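Local coordinates for protein polyguluronate lyase (Corynebacterium sp., PDB 1UAI) that probably cleaves the poly(alpha-L-guluronate) blocks of alginate as a lyase, on a jellyroll beta-sandwich scaffold, at residues T94-E108 / N210-S224. Residues are numbered along the deposited sequence; the frame is centred on the assembly and turned at random.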
# COMPACT_ATOMS: atom_id res chain seq x y z
N THR A 94 -6.95 -3.19 19.87
CA THR A 94 -6.03 -2.16 19.42
C THR A 94 -5.30 -2.73 18.21
O THR A 94 -4.62 -3.75 18.31
CB THR A 94 -5.03 -1.79 20.53
OG1 THR A 94 -5.76 -1.35 21.68
CG2 THR A 94 -4.09 -0.69 20.07
N HIS A 95 -5.45 -2.05 17.07
CA HIS A 95 -4.88 -2.51 15.82
C HIS A 95 -3.90 -1.50 15.26
O HIS A 95 -4.26 -0.36 14.97
CB HIS A 95 -6.03 -2.79 14.87
CG HIS A 95 -7.10 -3.61 15.52
ND1 HIS A 95 -8.19 -3.06 16.16
CD2 HIS A 95 -7.16 -4.94 15.76
CE1 HIS A 95 -8.87 -4.02 16.77
NE2 HIS A 95 -8.27 -5.17 16.54
N THR A 96 -2.66 -1.94 15.11
CA THR A 96 -1.58 -1.07 14.68
C THR A 96 -0.78 -1.53 13.48
O THR A 96 -0.50 -2.72 13.33
CB THR A 96 -0.56 -0.89 15.84
OG1 THR A 96 -1.25 -0.52 17.03
CG2 THR A 96 0.48 0.15 15.50
N MET A 97 -0.44 -0.59 12.61
CA MET A 97 0.46 -0.88 11.50
C MET A 97 1.48 0.24 11.48
O MET A 97 1.14 1.42 11.42
CB MET A 97 -0.21 -0.94 10.12
CG MET A 97 0.86 -1.09 9.02
SD MET A 97 0.34 -1.58 7.37
CE MET A 97 -0.59 -0.12 6.88
N VAL A 98 2.75 -0.15 11.60
CA VAL A 98 3.85 0.79 11.53
C VAL A 98 4.60 0.41 10.27
O VAL A 98 4.91 -0.76 10.05
CB VAL A 98 4.82 0.66 12.72
CG1 VAL A 98 6.00 1.60 12.54
CG2 VAL A 98 4.09 0.96 14.02
N PHE A 99 4.89 1.40 9.43
CA PHE A 99 5.61 1.12 8.20
C PHE A 99 6.56 2.25 7.87
O PHE A 99 6.38 3.38 8.31
CB PHE A 99 4.62 0.91 7.05
CG PHE A 99 3.82 2.14 6.69
CD1 PHE A 99 4.29 3.05 5.75
CD2 PHE A 99 2.61 2.40 7.33
CE1 PHE A 99 3.56 4.19 5.44
CE2 PHE A 99 1.87 3.54 7.02
CZ PHE A 99 2.35 4.44 6.08
N ARG A 100 7.61 1.91 7.13
CA ARG A 100 8.57 2.91 6.68
C ARG A 100 8.64 2.71 5.18
O ARG A 100 8.92 1.61 4.70
CB ARG A 100 9.95 2.68 7.30
CG ARG A 100 10.00 3.06 8.76
CD ARG A 100 11.39 2.88 9.35
NE ARG A 100 11.36 3.02 10.80
CZ ARG A 100 12.40 2.80 11.59
NH1 ARG A 100 13.56 2.43 11.08
NH2 ARG A 100 12.27 2.94 12.91
N GLU A 101 8.37 3.78 4.43
CA GLU A 101 8.39 3.67 2.99
C GLU A 101 8.78 4.99 2.35
O GLU A 101 8.88 6.02 3.02
CB GLU A 101 7.01 3.25 2.46
CG GLU A 101 5.92 4.30 2.65
CD GLU A 101 4.57 3.86 2.11
OE1 GLU A 101 4.34 2.64 2.00
OE2 GLU A 101 3.71 4.73 1.82
N ALA A 102 9.01 4.92 1.05
CA ALA A 102 9.33 6.10 0.27
C ALA A 102 8.63 5.96 -1.07
O ALA A 102 8.54 4.86 -1.62
CB ALA A 102 10.84 6.21 0.05
N PHE A 103 8.09 7.06 -1.57
CA PHE A 103 7.46 7.07 -2.89
C PHE A 103 8.64 7.38 -3.81
O PHE A 103 9.34 8.38 -3.60
CB PHE A 103 6.40 8.18 -2.97
CG PHE A 103 5.20 7.95 -2.09
CD1 PHE A 103 4.13 7.18 -2.54
CD2 PHE A 103 5.13 8.52 -0.83
CE1 PHE A 103 3.00 6.98 -1.73
CE2 PHE A 103 4.01 8.33 -0.01
CZ PHE A 103 2.95 7.56 -0.47
N ASN A 104 8.86 6.54 -4.82
CA ASN A 104 9.99 6.71 -5.73
C ASN A 104 9.68 7.26 -7.11
O ASN A 104 10.53 7.89 -7.74
CB ASN A 104 10.70 5.37 -5.98
CG ASN A 104 11.02 4.61 -4.72
OD1 ASN A 104 10.65 3.44 -4.59
ND2 ASN A 104 11.73 5.24 -3.79
N HIS A 105 8.47 7.02 -7.59
CA HIS A 105 8.12 7.41 -8.94
C HIS A 105 6.63 7.63 -9.04
O HIS A 105 5.85 6.95 -8.37
CB HIS A 105 8.56 6.27 -9.87
CG HIS A 105 8.90 6.69 -11.27
ND1 HIS A 105 7.95 6.81 -12.26
CD2 HIS A 105 10.09 6.97 -11.85
CE1 HIS A 105 8.54 7.14 -13.39
NE2 HIS A 105 9.84 7.24 -13.17
N LEU A 106 6.23 8.58 -9.89
CA LEU A 106 4.82 8.90 -10.07
C LEU A 106 4.43 8.83 -11.53
O LEU A 106 5.25 9.10 -12.42
CB LEU A 106 4.54 10.31 -9.54
CG LEU A 106 4.70 10.51 -8.04
CD1 LEU A 106 4.64 11.99 -7.71
CD2 LEU A 106 3.61 9.75 -7.30
N PRO A 107 3.18 8.47 -11.81
CA PRO A 107 2.74 8.40 -13.21
C PRO A 107 2.64 9.80 -13.80
O PRO A 107 2.56 10.79 -13.08
CB PRO A 107 1.38 7.70 -13.11
CG PRO A 107 0.89 8.10 -11.75
CD PRO A 107 2.12 8.01 -10.89
N GLU A 108 2.66 9.87 -15.13
CA GLU A 108 2.56 11.13 -15.84
C GLU A 108 1.14 11.67 -15.78
O GLU A 108 0.19 10.92 -15.55
CB GLU A 108 2.95 10.94 -17.31
CG GLU A 108 4.39 10.53 -17.55
CD GLU A 108 5.37 11.63 -17.21
OE1 GLU A 108 5.15 12.78 -17.66
OE2 GLU A 108 6.36 11.36 -16.49
N ASN A 210 5.47 4.19 -17.59
CA ASN A 210 4.71 5.27 -16.96
C ASN A 210 4.14 4.61 -15.71
O ASN A 210 3.14 3.88 -15.79
CB ASN A 210 3.59 5.72 -17.91
CG ASN A 210 2.77 6.86 -17.35
OD1 ASN A 210 2.98 7.30 -16.22
ND2 ASN A 210 1.81 7.32 -18.14
N TYR A 211 4.76 4.86 -14.56
CA TYR A 211 4.35 4.15 -13.36
C TYR A 211 4.53 4.83 -12.02
O TYR A 211 5.20 5.86 -11.89
CB TYR A 211 5.12 2.83 -13.31
CG TYR A 211 6.63 3.02 -13.21
CD1 TYR A 211 7.25 3.24 -11.97
CD2 TYR A 211 7.43 3.02 -14.35
CE1 TYR A 211 8.63 3.44 -11.88
CE2 TYR A 211 8.81 3.23 -14.27
CZ TYR A 211 9.41 3.43 -13.04
OH TYR A 211 10.77 3.62 -12.96
N GLY A 212 3.92 4.21 -11.02
CA GLY A 212 4.05 4.65 -9.65
C GLY A 212 4.89 3.56 -8.98
O GLY A 212 4.77 2.38 -9.32
N GLN A 213 5.75 3.96 -8.06
CA GLN A 213 6.59 3.00 -7.35
C GLN A 213 6.81 3.43 -5.92
O GLN A 213 6.99 4.62 -5.64
CB GLN A 213 7.95 2.85 -8.04
CG GLN A 213 8.92 1.93 -7.29
CD GLN A 213 10.21 1.70 -8.05
OE1 GLN A 213 10.20 1.19 -9.16
NE2 GLN A 213 11.32 2.09 -7.44
N VAL A 214 6.77 2.46 -5.02
CA VAL A 214 6.97 2.67 -3.60
C VAL A 214 7.97 1.63 -3.09
O VAL A 214 7.96 0.48 -3.54
CB VAL A 214 5.65 2.49 -2.81
CG1 VAL A 214 5.91 2.51 -1.31
CG2 VAL A 214 4.66 3.57 -3.19
N SER A 215 8.84 2.03 -2.17
CA SER A 215 9.80 1.12 -1.57
C SER A 215 9.42 1.01 -0.10
O SER A 215 9.26 2.02 0.59
CB SER A 215 11.23 1.65 -1.71
OG SER A 215 11.69 1.53 -3.05
N LEU A 216 9.28 -0.23 0.37
CA LEU A 216 8.89 -0.51 1.74
C LEU A 216 10.09 -1.07 2.50
O LEU A 216 10.64 -2.11 2.14
CB LEU A 216 7.74 -1.51 1.73
CG LEU A 216 6.94 -1.78 3.00
CD1 LEU A 216 6.39 -0.48 3.56
CD2 LEU A 216 5.80 -2.74 2.68
N TYR A 217 10.47 -0.38 3.57
CA TYR A 217 11.63 -0.73 4.39
C TYR A 217 11.33 -1.40 5.72
O TYR A 217 12.17 -2.13 6.25
CB TYR A 217 12.46 0.53 4.60
CG TYR A 217 13.02 1.05 3.30
CD1 TYR A 217 14.12 0.43 2.71
CD2 TYR A 217 12.41 2.10 2.62
CE1 TYR A 217 14.60 0.83 1.48
CE2 TYR A 217 12.89 2.52 1.37
CZ TYR A 217 13.98 1.87 0.81
OH TYR A 217 14.46 2.23 -0.43
N LYS A 218 10.15 -1.12 6.27
CA LYS A 218 9.75 -1.70 7.54
C LYS A 218 8.24 -1.90 7.45
O LYS A 218 7.54 -1.06 6.89
CB LYS A 218 10.10 -0.74 8.68
CG LYS A 218 10.14 -1.36 10.06
CD LYS A 218 10.74 -0.37 11.04
CE LYS A 218 11.08 -1.02 12.37
NZ LYS A 218 11.79 -0.05 13.26
N LEU A 219 7.75 -3.00 8.00
CA LEU A 219 6.33 -3.31 7.98
C LEU A 219 6.00 -4.15 9.20
O LEU A 219 6.42 -5.30 9.30
CB LEU A 219 5.97 -4.09 6.71
CG LEU A 219 4.49 -4.46 6.55
CD1 LEU A 219 3.63 -3.21 6.45
CD2 LEU A 219 4.32 -5.33 5.31
N GLN A 220 5.24 -3.57 10.12
CA GLN A 220 4.89 -4.24 11.37
C GLN A 220 3.41 -4.06 11.69
O GLN A 220 2.91 -2.94 11.71
CB GLN A 220 5.73 -3.67 12.52
CG GLN A 220 7.20 -3.39 12.18
CD GLN A 220 7.97 -2.71 13.30
OE1 GLN A 220 7.46 -1.81 13.97
NE2 GLN A 220 9.22 -3.12 13.50
N VAL A 221 2.72 -5.17 11.92
CA VAL A 221 1.31 -5.12 12.28
C VAL A 221 1.11 -5.88 13.58
O VAL A 221 1.66 -6.96 13.77
CB VAL A 221 0.42 -5.76 11.18
CG1 VAL A 221 -0.97 -6.06 11.73
CG2 VAL A 221 0.31 -4.81 9.99
N THR A 222 0.34 -5.29 14.49
CA THR A 222 0.05 -5.92 15.77
C THR A 222 -1.42 -5.75 16.11
O THR A 222 -2.08 -4.81 15.67
CB THR A 222 0.90 -5.33 16.92
OG1 THR A 222 0.54 -3.96 17.12
CG2 THR A 222 2.38 -5.41 16.59
N HIS A 223 -1.91 -6.68 16.91
CA HIS A 223 -3.30 -6.69 17.35
C HIS A 223 -3.34 -7.16 18.80
O HIS A 223 -2.69 -8.15 19.15
CB HIS A 223 -4.12 -7.65 16.49
CG HIS A 223 -4.25 -7.23 15.06
ND1 HIS A 223 -5.04 -6.17 14.67
CD2 HIS A 223 -3.67 -7.71 13.93
CE1 HIS A 223 -4.95 -6.02 13.36
NE2 HIS A 223 -4.12 -6.94 12.89
N SER A 224 -4.08 -6.45 19.64
CA SER A 224 -4.21 -6.84 21.04
C SER A 224 -5.58 -6.46 21.56
O SER A 224 -6.36 -5.87 20.77
CB SER A 224 -3.13 -6.18 21.89
OG SER A 224 -3.31 -4.78 21.96
OXT SER A 224 -5.86 -6.75 22.74
O HOH W 1 -1.83 -3.01 18.17
O HOH W 2 13.64 4.36 -1.76
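Backbone hydrogen bonds pair Thr-96 with Thr-222, Val-98 with Gln-220 and Ala-102 with Ser-215, joining strands 95-105 and 211-223 as antiparallel neighbours whose axes run at 177°. Two classic beta bulges shift the register. One admits an extra residue at Tyr-217/Lys-218 opposite Arg-100, whose O takes a 2.8 Å bond from Tyr-217 N and a weak one from Lys-218 N; the other does so at Asn-104/His-105 opposite Gln-213.

Polar side chains gather at the second bulge. Asn-104 OD1 accepts from Ser-215 OG at 2.7 Å and from Gln-213 NE2 at 3.2 Å, the latter above the carbonyl plane, while Gln-213 OE1 accepts from Arg-57 NE. Water 2 links Asn-104 ND2 to Tyr-217 OH. From the same bulge the His-105 ring lies in an offset stack on that of Tyr-211, planes at 19°. Tyr-211 holds CG between its backbone N and carbonyl carbon (chi1 63°), which brings the ring back over His-105 although its CB points away from the partner strand. His-105 ND1 donates to Tyr-211 O at 2.9 Å, which should restrict ring rotation.

Arg-100 and Lys-218 run alongside each other, both extended, with Lys-218 NZ over one guanidinium face, 3.0 Å from Arg-100 NH2; the salt bridge of Arg-100 to Glu-159 would offset this like-charge proximity.

On the face bearing Met-97, Phe-99, Phe-103, Val-214 and Leu-219, apolar contacts dominate between its ends: Met-97 SD meets Leu-219 CD1 at 3.8 Å, and Val-214 CG2 approaches Phe-103 CD1. This face packs on strands 112-119 and 189-192 of the opposing sandwich sheet, while strands 54-59 and 158-165 flank the pair within its own sheet.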